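Local coordinates for protein glycoside hydrolase family 81 (Clostridium thermocellum, PDB 6FOP) that probably hydrolyses beta-1,3-glucans such as laminarin as a family 81 glycoside hydrolase of the Clostridium thermocellum cellulosome, at residues P592-I595 against K596-Y599; E601-E605 against C606-Q610; D616-Y619 against M620-A623. All blocks are in the same frame, centred on the assembly; numbering follows the deposited sequence. Where two conformers were deposited one is given.

Contact 1. Residues P592-I595 against K596-Y599; sequences PNYI and KQNY
Tyr594 and Asn598, one helical turn apart, meet through both their backbones and their side chains. Asn598 CB lies over one face of the Tyr594 ring, 4.1 Å from its centroid and 25° off the ring normal, a CH-pi contact displaced toward the rim. Beyond it Asn598 ND2 donates to Tyr594 OH over 3.1 Å; the bond is nearly straight, at 164° at the hydrogen, and the oxygen lies in the amide plane. Both residues place CG anti to the backbone N, which brings ring and amide along the same flank. In the backbone, Asn598 N reaches Tyr594 O at 2.7 Å, the shortest of four i to i+4 bonds here. The phenol oxygen is also bonded to Asn550 O, and Asn598 OD1 to His574 ND1, a nickel ligand whose ring it probably helps to fix. Ile595 meets the next turn through its carbonyl, Tyr599 N bonding to Ile595 O at 2.9 Å. Lys596 N bonds to Pro592 O at 3.2 Å, and its CB passes 3.5 Å from Asn593 O; the chain then bends at chi2, and NZ forms a salt bridge with Glu600 and a hydrogen bond with Tyr622 OH. This is the first part of helix 592-606. Tyr594, Ile595 and Asn598 all rest on Tyr621 of helix 615-622, Tyr599 lies against Tyr619 and Tyr622 of that helix, and Phe536 meets the Tyr594 ring.

Contact 2. Residues E601-E605 against C606-Q610; sequences EMLRE and CGTSQ. With NI (nickel (II) ion), chain B.
Leu603 and Thr608 are joined by the backbone bond from Thr608 N to Leu603 O, 3.2 Å long and 164° at the hydrogen. One turn back, Cys606 N still makes an ordinary helical bond to Met602 O at 2.9 Å, while Gly607 N reaches Arg604 O only through a weak bond of 139°. A side-chain bond braces the exit: Thr608 OG1 donates to Gln610 O over 2.7 Å, from above the carbonyl plane. Together the i to i+5 bond from Thr608 N to Leu603 O, the weaker bond to Arg604 O and the positive phi of Gly607 (70°) define a Schellman motif, with Gly607 as the C-prime residue that ends helix 592-606. Van der Waals contacts follow the chain as it turns back. The Leu603 methyls lie against the backbone of the exit, CD1 at 3.4 Å from Ser609 O and CD2 at 3.4 Å from Gln610 C. An apolar pair is made by two sulfurs: Met602, bent at both chi2 and chi3, brings SD to 3.9 Å from Cys606 SG. Metal bonds occupy another flank of the last turns, where Glu601 OE2 and Glu605 OE1 each bind nickel, the former at 2.0 Å. Their i to i+4 spacing lets two extended carboxylate arms converge on one ion, and His562 and His574 complete the protein ligands. The second oxygens are also engaged: Glu601 OE1 accepts from Asn550 N, and Glu605 OE2 is hydrogen-bonded to His549 ND1.

Contact 3. Residues D616-Y619 against M620-A623; sequences DIQY and MYYA
Met620 N to Asp616 O (3.0 Å), Tyr621 N to Ile617 O, Tyr622 N to Gln618 O and Ala623 N to Tyr619 O form four successive i to i+4 bonds, the last bent to 144° at the hydrogen. Among side chains, Gln618 OE1 approaches the Tyr621 ring obliquely, 4.3 Å from CD2, and Tyr621 stacks on Phe578. Ile617 CD1 lies 3.7 Å from Met620 CE, a methyl contact that holds for one of the two modelled conformers of Met620 and is therefore less certain. Asp616 folds back on its own turn, where OD1 takes a weak bond from Ile617 N (2.9 Å, 138°), while OD2 accepts from Glu641 N. Gln618 NE2 makes a weak bond to Ser571 O, and Trp652 NE1 of helix 646-659 donates to Met620 O. The four backbone bonds are thus the main link between the two halves of this short buried helix, and the side chains add a limited apolar contact. Both carboxylate oxygens of Asp616 have partners, and Glu641 N and, more weakly, Ile617 N would probably favour its charged form.

Contacts 1 and 2 occupy successive parts of helix 592-606, their centres 13 Å apart, and contact 3 lies on the following helix, 615-622, with its centre about 11 Å from that of contact 1. The helices join through Lys596 NZ and Tyr622 OH, 2.7 Å apart, and through Ile595 CD1 packed 3.3 Å from Tyr621 CE1. Nearer the connecting loop, Met602 CE of contact 2 lies 3.6 Å from Gln618 OE1 of contact 3. The first two are tied together structurally through the nickel site: contact 2 supplies two direct ligands, whereas the Asn598 side chain of contact 1 stays about 6 Å from the metal and is linked to it, as a second-shell residue, by its hydrogen bond to the ligand His574.

Contact 1. Residues P592-I595 against K596-Y599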
ATOM      1  N   PRO A 592      -1.484 -23.191  -2.249  1.00 17.74           N
ATOM      2  CA  PRO A 592      -2.105 -23.744  -3.479  1.00 18.14           C
ATOM      3  C   PRO A 592      -3.579 -24.120  -3.311  1.00 18.37           C
ATOM      4  O   PRO A 592      -4.317 -24.036  -4.279  1.00 18.18           O
ATOM      5  CB  PRO A 592      -1.282 -24.972  -3.799  1.00 20.70           C
ATOM      6  CG  PRO A 592      -0.113 -24.932  -2.946  1.00 21.85           C
ATOM      7  CD  PRO A 592      -0.261 -23.917  -1.869  1.00 18.55           C
ATOM      8  N   ASN A 593      -3.994 -24.543  -2.105  1.00 18.44           N
ATOM      9  CA  ASN A 593      -5.404 -24.834  -1.871  1.00 20.01           C
ATOM     10  C   ASN A 593      -6.259 -23.581  -2.016  1.00 17.58           C
ATOM     11  O   ASN A 593      -7.400 -23.672  -2.445  1.00 18.55           O
ATOM     12  CB  ASN A 593      -5.618 -25.508  -0.512  1.00 24.84           C
ATOM     13  CG  ASN A 593      -4.926 -26.856  -0.423  1.00 31.08           C
ATOM     14  OD1 ASN A 593      -4.190 -27.137   0.524  1.00 43.33           O
ATOM     15  ND2 ASN A 593      -5.151 -27.688  -1.421  1.00 34.20           N
ATOM     16  N   TYR A 594      -5.713 -22.418  -1.629  1.00 17.04           N
ATOM     17  CA  TYR A 594      -6.441 -21.166  -1.818  1.00 16.14           C
ATOM     18  C   TYR A 594      -6.579 -20.846  -3.309  1.00 15.56           C
ATOM     19  O   TYR A 594      -7.627 -20.363  -3.739  1.00 16.37           O
ATOM     20  CB  TYR A 594      -5.813 -19.973  -1.062  1.00 15.72           C
ATOM     21  CG  TYR A 594      -6.625 -18.708  -1.280  1.00 15.58           C
ATOM     22  CD1 TYR A 594      -7.845 -18.518  -0.622  1.00 16.56           C
ATOM     23  CD2 TYR A 594      -6.219 -17.737  -2.198  1.00 15.62           C
ATOM     24  CE1 TYR A 594      -8.629 -17.394  -0.878  1.00 16.81           C
ATOM     25  CE2 TYR A 594      -6.996 -16.611  -2.461  1.00 16.20           C
ATOM     26  CZ  TYR A 594      -8.194 -16.433  -1.766  1.00 15.18           C
ATOM     27  OH  TYR A 594      -8.966 -15.328  -2.026  1.00 15.98           O
ATOM     28  N   ILE A 595      -5.531 -21.098  -4.106  1.00 15.71           N
ATOM     29  CA  ILE A 595      -5.658 -20.897  -5.568  1.00 15.62           C
ATOM     30  C   ILE A 595      -6.903 -21.667  -6.087  1.00 14.92           C
ATOM     31  O   ILE A 595      -7.750 -21.127  -6.795  1.00 16.02           O
ATOM     32  CB  ILE A 595      -4.407 -21.442  -6.337  1.00 15.83           C
ATOM     33  CG1 ILE A 595      -3.090 -20.728  -5.987  1.00 17.06           C
ATOM     34  CG2 ILE A 595      -4.658 -21.443  -7.837  1.00 15.93           C
ATOM     35  CD1 ILE A 595      -3.007 -19.328  -6.489  1.00 17.11           C
ATOM     36  N   LYS A 596      -7.009 -22.932  -5.692  1.00 16.27           N
ATOM     37  CA  LYS A 596      -8.142 -23.779  -6.082  1.00 17.48           C
ATOM     38  C   LYS A 596      -9.478 -23.203  -5.607  1.00 17.60           C
ATOM     39  O   LYS A 596     -10.399 -23.057  -6.395  1.00 18.32           O
ATOM     40  CB  LYS A 596      -7.930 -25.209  -5.575  1.00 19.35           C
ATOM     41  CG  LYS A 596      -9.021 -26.190  -5.999  1.00 21.92           C
ATOM     42  CD  LYS A 596      -9.188 -26.225  -7.511  1.00 27.10           C
ATOM     43  CE  LYS A 596      -9.812 -27.510  -8.051  1.00 31.87           C
ATOM     44  NZ  LYS A 596     -10.366 -27.355  -9.433  1.00 31.76           N
ATOM     45  N   GLN A 597      -9.557 -22.815  -4.328  1.00 16.89           N
ATOM     46  CA  GLN A 597     -10.785 -22.246  -3.769  1.00 17.62           C
ATOM     47  C   GLN A 597     -11.178 -20.941  -4.453  1.00 15.99           C
ATOM     48  O   GLN A 597     -12.366 -20.672  -4.686  1.00 16.67           O
ATOM     49  CB  GLN A 597     -10.625 -21.992  -2.273  1.00 19.99           C
ATOM     50  CG  GLN A 597     -10.539 -23.221  -1.392  1.00 25.00           C
ATOM     51  CD  GLN A 597     -10.236 -22.861   0.061  1.00 31.98           C
ATOM     52  OE1 GLN A 597      -9.434 -21.977   0.352  1.00 38.79           O
ATOM     53  NE2 GLN A 597     -10.892 -23.541   0.978  1.00 40.30           N
ATOM     54  N   ASN A 598     -10.182 -20.073  -4.670  1.00 15.16           N
ATOM     55  CA  ASN A 598     -10.421 -18.765  -5.293  1.00 14.91           C
ATOM     56  C   ASN A 598     -10.935 -18.948  -6.723  1.00 14.00           C
ATOM     57  O   ASN A 598     -11.949 -18.352  -7.131  1.00 14.68           O
ATOM     58  CB  ASN A 598      -9.143 -17.912  -5.190  1.00 14.30           C
ATOM     59  CG  ASN A 598      -9.264 -16.581  -5.878  1.00 14.40           C
ATOM     60  OD1 ASN A 598      -9.445 -16.498  -7.096  1.00 15.10           O
ATOM     61  ND2 ASN A 598      -9.106 -15.496  -5.105  1.00 14.97           N
ATOM     62  N   TYR A 599     -10.235 -19.776  -7.497  1.00 14.88           N
ATOM     63  CA  TYR A 599     -10.645 -20.081  -8.864  1.00 15.25           C
ATOM     64  C   TYR A 599     -12.024 -20.718  -8.939  1.00 14.58           C
ATOM     65  O   TYR A 599     -12.846 -20.304  -9.775  1.00 16.45           O
ATOM     66  CB  TYR A 599      -9.573 -20.947  -9.519  1.00 16.39           C
ATOM     67  CG  TYR A 599      -9.835 -21.367 -10.944  1.00 15.84           C
ATOM     68  CD1 TYR A 599      -9.404 -20.582 -12.018  1.00 16.04           C
ATOM     69  CD2 TYR A 599     -10.436 -22.585 -11.230  1.00 16.57           C
ATOM     70  CE1 TYR A 599      -9.622 -21.002 -13.325  1.00 16.60           C
ATOM     71  CE2 TYR A 599     -10.613 -23.014 -12.527  1.00 16.01           C
ATOM     72  CZ  TYR A 599     -10.250 -22.189 -13.575  1.00 15.47           C
ATOM     73  OH  TYR A 599     -10.430 -22.627 -14.877  1.00 17.58           O
TER

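Contact 2. Residues E601-E605 against C606-Q610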
ATOM      1  N   GLU A 601     -14.434 -20.444  -6.685  1.00 15.68           N
ATOM      2  CA  GLU A 601     -15.438 -19.426  -6.360  1.00 16.54           C
ATOM      3  C   GLU A 601     -15.745 -18.579  -7.600  1.00 15.21           C
ATOM      4  O   GLU A 601     -16.894 -18.277  -7.909  1.00 16.57           O
ATOM      5  CB  GLU A 601     -14.951 -18.493  -5.251  1.00 16.86           C
ATOM      6  CG  GLU A 601     -15.806 -17.239  -5.109  1.00 18.14           C
ATOM      7  CD  GLU A 601     -15.405 -16.282  -4.004  1.00 17.15           C
ATOM      8  OE1 GLU A 601     -15.452 -16.683  -2.839  1.00 18.69           O
ATOM      9  OE2 GLU A 601     -15.054 -15.120  -4.314  1.00 15.31           O
ATOM     10  N   MET A 602     -14.687 -18.150  -8.281  1.00 14.85           N
ATOM     11  CA  MET A 602     -14.823 -17.347  -9.499  1.00 14.48           C
ATOM     12  C   MET A 602     -15.715 -18.048 -10.545  1.00 15.44           C
ATOM     13  O   MET A 602     -16.623 -17.425 -11.110  1.00 15.52           O
ATOM     14  CB  MET A 602     -13.408 -17.014 -10.040  1.00 14.77           C
ATOM     15  CG  MET A 602     -13.360 -16.255 -11.357  1.00 15.81           C
ATOM     16  SD  MET A 602     -13.558 -17.273 -12.833  1.00 16.80           S
ATOM     17  CE  MET A 602     -12.148 -18.358 -12.653  1.00 15.98           C
ATOM     18  N   LEU A 603     -15.503 -19.344 -10.751  1.00 16.08           N
ATOM     19  CA  LEU A 603     -16.326 -20.109 -11.690  1.00 17.04           C
ATOM     20  C   LEU A 603     -17.797 -20.135 -11.265  1.00 17.31           C
ATOM     21  O   LEU A 603     -18.704 -19.930 -12.098  1.00 17.71           O
ATOM     22  CB  LEU A 603     -15.807 -21.539 -11.826  1.00 17.77           C
ATOM     23  CG  LEU A 603     -14.446 -21.758 -12.476  1.00 18.31           C
ATOM     24  CD1 LEU A 603     -14.200 -23.252 -12.570  1.00 19.48           C
ATOM     25  CD2 LEU A 603     -14.390 -21.112 -13.854  1.00 19.07           C
ATOM     26  N   ARG A 604     -18.025 -20.419  -9.979  1.00 18.02           N
ATOM     27  CA  ARG A 604     -19.389 -20.450  -9.457  1.00 19.31           C
ATOM     28  C   ARG A 604     -20.097 -19.114  -9.669  1.00 18.04           C
ATOM     29  O   ARG A 604     -21.250 -19.047 -10.064  1.00 20.22           O
ATOM     30  CB  ARG A 604     -19.397 -20.807  -7.978  1.00 23.65           C
ATOM     31  CG  ARG A 604     -19.122 -22.260  -7.671  1.00 27.67           C
ATOM     32  CD  ARG A 604     -19.574 -22.594  -6.254  1.00 32.26           C
ATOM     33  NE  ARG A 604     -18.872 -21.784  -5.256  1.00 35.56           N
ATOM     34  CZ  ARG A 604     -17.645 -22.026  -4.781  1.00 33.52           C
ATOM     35  NH1 ARG A 604     -16.933 -23.065  -5.204  1.00 39.25           N
ATOM     36  NH2 ARG A 604     -17.126 -21.221  -3.866  1.00 36.12           N
ATOM     37  N   GLU A 605     -19.370 -18.035  -9.395  1.00 16.71           N
ATOM     38  CA  GLU A 605     -19.921 -16.695  -9.537  1.00 17.89           C
ATOM     39  C   GLU A 605     -20.184 -16.322 -10.988  1.00 17.37           C
ATOM     40  O   GLU A 605     -21.127 -15.590 -11.276  1.00 19.80           O
ATOM     41  CB  GLU A 605     -19.014 -15.673  -8.849  1.00 17.64           C
ATOM     42  CG  GLU A 605     -18.961 -15.892  -7.346  1.00 17.94           C
ATOM     43  CD  GLU A 605     -17.844 -15.168  -6.628  1.00 17.92           C
ATOM     44  OE1 GLU A 605     -16.781 -14.834  -7.221  1.00 17.27           O
ATOM     45  OE2 GLU A 605     -17.980 -15.011  -5.400  1.00 19.97           O
ATOM     46  N   CYS A 606     -19.331 -16.797 -11.905  1.00 17.53           N
ATOM     47  CA  CYS A 606     -19.568 -16.582 -13.329  1.00 17.55           C
ATOM     48  C   CYS A 606     -20.688 -17.468 -13.892  1.00 18.41           C
ATOM     49  O   CYS A 606     -21.226 -17.168 -14.946  1.00 21.41           O
ATOM     50  CB  CYS A 606     -18.291 -16.825 -14.154  1.00 16.73           C
ATOM     51  SG  CYS A 606     -16.984 -15.632 -13.862  1.00 17.66           S
ATOM     52  N   GLY A 607     -21.014 -18.548 -13.191  1.00 18.47           N
ATOM     53  CA  GLY A 607     -21.962 -19.557 -13.666  1.00 19.61           C
ATOM     54  C   GLY A 607     -21.438 -20.386 -14.806  1.00 19.92           C
ATOM     55  O   GLY A 607     -22.214 -20.845 -15.625  1.00 22.71           O
ATOM     56  N   THR A 608     -20.119 -20.589 -14.836  1.00 19.52           N
ATOM     57  CA  THR A 608     -19.465 -21.277 -15.949  1.00 19.90           C
ATOM     58  C   THR A 608     -18.501 -22.335 -15.421  1.00 20.56           C
ATOM     59  O   THR A 608     -18.126 -22.314 -14.255  1.00 22.83           O
ATOM     60  CB  THR A 608     -18.688 -20.285 -16.840  1.00 19.85           C
ATOM     61  OG1 THR A 608     -17.744 -19.564 -16.037  1.00 19.71           O
ATOM     62  CG2 THR A 608     -19.615 -19.317 -17.504  1.00 20.94           C
ATOM     63  N   SER A 609     -18.066 -23.242 -16.296  1.00 20.03           N
ATOM     64  CA  SER A 609     -17.082 -24.293 -15.919  1.00 20.16           C
ATOM     65  C   SER A 609     -15.643 -23.923 -16.230  1.00 18.58           C
ATOM     66  O   SER A 609     -14.735 -24.564 -15.713  1.00 19.21           O
ATOM     67  CB  SER A 609     -17.444 -25.611 -16.592  1.00 22.83           C
ATOM     68  OG  SER A 609     -17.824 -25.384 -17.924  1.00 24.91           O
ATOM     69  N   GLN A 610     -15.466 -22.885 -17.052  1.00 17.14           N
ATOM     70  CA  GLN A 610     -14.178 -22.241 -17.327  1.00 16.78           C
ATOM     71  C   GLN A 610     -14.401 -20.732 -17.280  1.00 16.75           C
ATOM     72  O   GLN A 610     -15.522 -20.269 -17.421  1.00 17.61           O
ATOM     73  CB  GLN A 610     -13.631 -22.652 -18.708  1.00 17.02           C
ATOM     74  CG  GLN A 610     -13.055 -24.041 -18.699  1.00 17.24           C
ATOM     75  CD  GLN A 610     -12.656 -24.543 -20.088  1.00 17.62           C
ATOM     76  OE1 GLN A 610     -12.912 -23.901 -21.104  1.00 18.05           O
ATOM     77  NE2 GLN A 610     -11.996 -25.681 -20.110  1.00 18.28           N
TER
HETATM   78 NI    NI B 828     -15.368 -14.176  -6.048  1.00 14.81          NI

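Contact 3. Residues D616-Y619 against M620-A623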
ATOM      1  N   ASP A 616      -6.468 -16.130 -20.014  1.00 13.14           N
ATOM      2  CA  ASP A 616      -5.001 -16.092 -19.847  1.00 14.19           C
ATOM      3  C   ASP A 616      -4.580 -15.795 -18.401  1.00 13.33           C
ATOM      4  O   ASP A 616      -3.805 -16.545 -17.799  1.00 13.61           O
ATOM      5  CB  ASP A 616      -4.296 -15.148 -20.826  1.00 14.78           C
ATOM      6  CG  ASP A 616      -4.886 -13.741 -20.900  1.00 14.52           C
ATOM      7  OD1 ASP A 616      -5.980 -13.452 -20.340  1.00 14.47           O
ATOM      8  OD2 ASP A 616      -4.220 -12.898 -21.527  1.00 14.01           O
ATOM      9  N   ILE A 617      -5.135 -14.719 -17.841  1.00 13.98           N
ATOM     10  CA  ILE A 617      -4.826 -14.329 -16.461  1.00 14.11           C
ATOM     11  C   ILE A 617      -5.240 -15.469 -15.527  1.00 12.71           C
ATOM     12  O   ILE A 617      -4.487 -15.836 -14.613  1.00 13.42           O
ATOM     13  CB  ILE A 617      -5.567 -13.049 -16.088  1.00 14.80           C
ATOM     14  CG1 ILE A 617      -5.225 -11.881 -17.005  1.00 16.77           C
ATOM     15  CG2 ILE A 617      -5.314 -12.672 -14.642  1.00 15.60           C
ATOM     16  CD1 ILE A 617      -3.787 -11.537 -17.098  1.00 17.95           C
ATOM     17  N   GLN A 618      -6.447 -16.026 -15.740  1.00 12.62           N
ATOM     18  CA  GLN A 618      -6.946 -17.063 -14.828  1.00 13.29           C
ATOM     19  C   GLN A 618      -6.164 -18.353 -14.925  1.00 13.46           C
ATOM     20  O   GLN A 618      -5.957 -19.040 -13.920  1.00 14.15           O
ATOM     21  CB  GLN A 618      -8.424 -17.340 -15.058  1.00 14.21           C
ATOM     22  CG  GLN A 618      -9.320 -16.180 -14.675  1.00 14.92           C
ATOM     23  CD  GLN A 618      -9.315 -15.904 -13.197  1.00 14.21           C
ATOM     24  OE1 GLN A 618      -8.898 -16.743 -12.409  1.00 14.62           O
ATOM     25  NE2 GLN A 618      -9.842 -14.741 -12.814  1.00 15.66           N
ATOM     26  N   TYR A 619      -5.730 -18.712 -16.142  1.00 13.15           N
ATOM     27  CA  TYR A 619      -4.951 -19.952 -16.249  1.00 13.83           C
ATOM     28  C   TYR A 619      -3.515 -19.789 -15.743  1.00 12.55           C
ATOM     29  O   TYR A 619      -2.950 -20.752 -15.198  1.00 13.69           O
ATOM     30  CB  TYR A 619      -4.978 -20.508 -17.669  1.00 13.84           C
ATOM     31  CG  TYR A 619      -6.351 -20.872 -18.201  1.00 14.33           C
ATOM     32  CD1 TYR A 619      -7.395 -21.226 -17.352  1.00 14.40           C
ATOM     33  CD2 TYR A 619      -6.591 -20.876 -19.560  1.00 14.17           C
ATOM     34  CE1 TYR A 619      -8.639 -21.594 -17.837  1.00 15.16           C
ATOM     35  CE2 TYR A 619      -7.840 -21.225 -20.058  1.00 14.11           C
ATOM     36  CZ  TYR A 619      -8.868 -21.548 -19.202  1.00 15.00           C
ATOM     37  OH  TYR A 619     -10.098 -21.913 -19.693  1.00 16.25           O
ATOM     38  N   MET A 620      -2.933 -18.586 -15.849  1.00 13.34           N
ATOM     39  CA  MET A 620      -1.654 -18.323 -15.178  0.55 13.98           C
ATOM     40  C   MET A 620      -1.779 -18.466 -13.666  1.00 13.33           C
ATOM     41  O   MET A 620      -0.900 -19.043 -13.005  1.00 14.21           O
ATOM     42  CB  MET A 620      -1.133 -16.948 -15.525  0.55 14.92           C
ATOM     43  CG  MET A 620      -0.628 -16.846 -16.954  0.55 14.85           C
ATOM     44  SD  MET A 620       0.186 -15.246 -17.189  0.55 14.97           S
ATOM     45  CE  MET A 620      -1.198 -14.128 -17.276  0.55 16.66           C
ATOM     46  N   TYR A 621      -2.913 -17.993 -13.119  1.00 13.35           N
ATOM     47  CA  TYR A 621      -3.188 -18.114 -11.691  1.00 14.15           C
ATOM     48  C   TYR A 621      -3.396 -19.581 -11.287  1.00 13.73           C
ATOM     49  O   TYR A 621      -2.772 -20.079 -10.339  1.00 13.81           O
ATOM     50  CB  TYR A 621      -4.434 -17.307 -11.373  1.00 13.79           C
ATOM     51  CG  TYR A 621      -4.836 -17.321  -9.931  1.00 13.16           C
ATOM     52  CD1 TYR A 621      -4.104 -16.589  -8.985  1.00 13.45           C
ATOM     53  CD2 TYR A 621      -5.982 -17.989  -9.505  1.00 14.19           C
ATOM     54  CE1 TYR A 621      -4.468 -16.591  -7.652  1.00 13.81           C
ATOM     55  CE2 TYR A 621      -6.359 -17.969  -8.169  1.00 13.59           C
ATOM     56  CZ  TYR A 621      -5.597 -17.273  -7.245  1.00 13.64           C
ATOM     57  OH  TYR A 621      -6.004 -17.246  -5.910  1.00 14.51           O
ATOM     58  N   TYR A 622      -4.214 -20.294 -12.083  1.00 13.88           N
ATOM     59  CA  TYR A 622      -4.558 -21.684 -11.778  1.00 14.09           C
ATOM     60  C   TYR A 622      -3.324 -22.582 -11.876  1.00 13.63           C
ATOM     61  O   TYR A 622      -3.252 -23.612 -11.186  1.00 14.70           O
ATOM     62  CB  TYR A 622      -5.671 -22.220 -12.685  1.00 14.79           C
ATOM     63  CG  TYR A 622      -6.283 -23.497 -12.185  1.00 15.86           C
ATOM     64  CD1 TYR A 622      -7.083 -23.513 -11.046  1.00 18.11           C
ATOM     65  CD2 TYR A 622      -6.113 -24.685 -12.877  1.00 16.57           C
ATOM     66  CE1 TYR A 622      -7.631 -24.685 -10.571  1.00 18.34           C
ATOM     67  CE2 TYR A 622      -6.666 -25.871 -12.403  1.00 17.75           C
ATOM     68  CZ  TYR A 622      -7.458 -25.858 -11.275  1.00 18.51           C
ATOM     69  OH  TYR A 622      -8.022 -27.025 -10.808  1.00 20.41           O
ATOM     70  N   ALA A 623      -2.353 -22.188 -12.721  1.00 14.41           N
ATOM     71  CA  ALA A 623      -1.092 -22.914 -12.822  1.00 14.89           C
ATOM     72  C   ALA A 623      -0.280 -22.929 -11.517  1.00 14.75           C
ATOM     73  O   ALA A 623       0.624 -23.746 -11.392  1.00 16.10           O
ATOM     74  CB  ALA A 623      -0.242 -22.339 -13.942  1.00 15.01           C
TER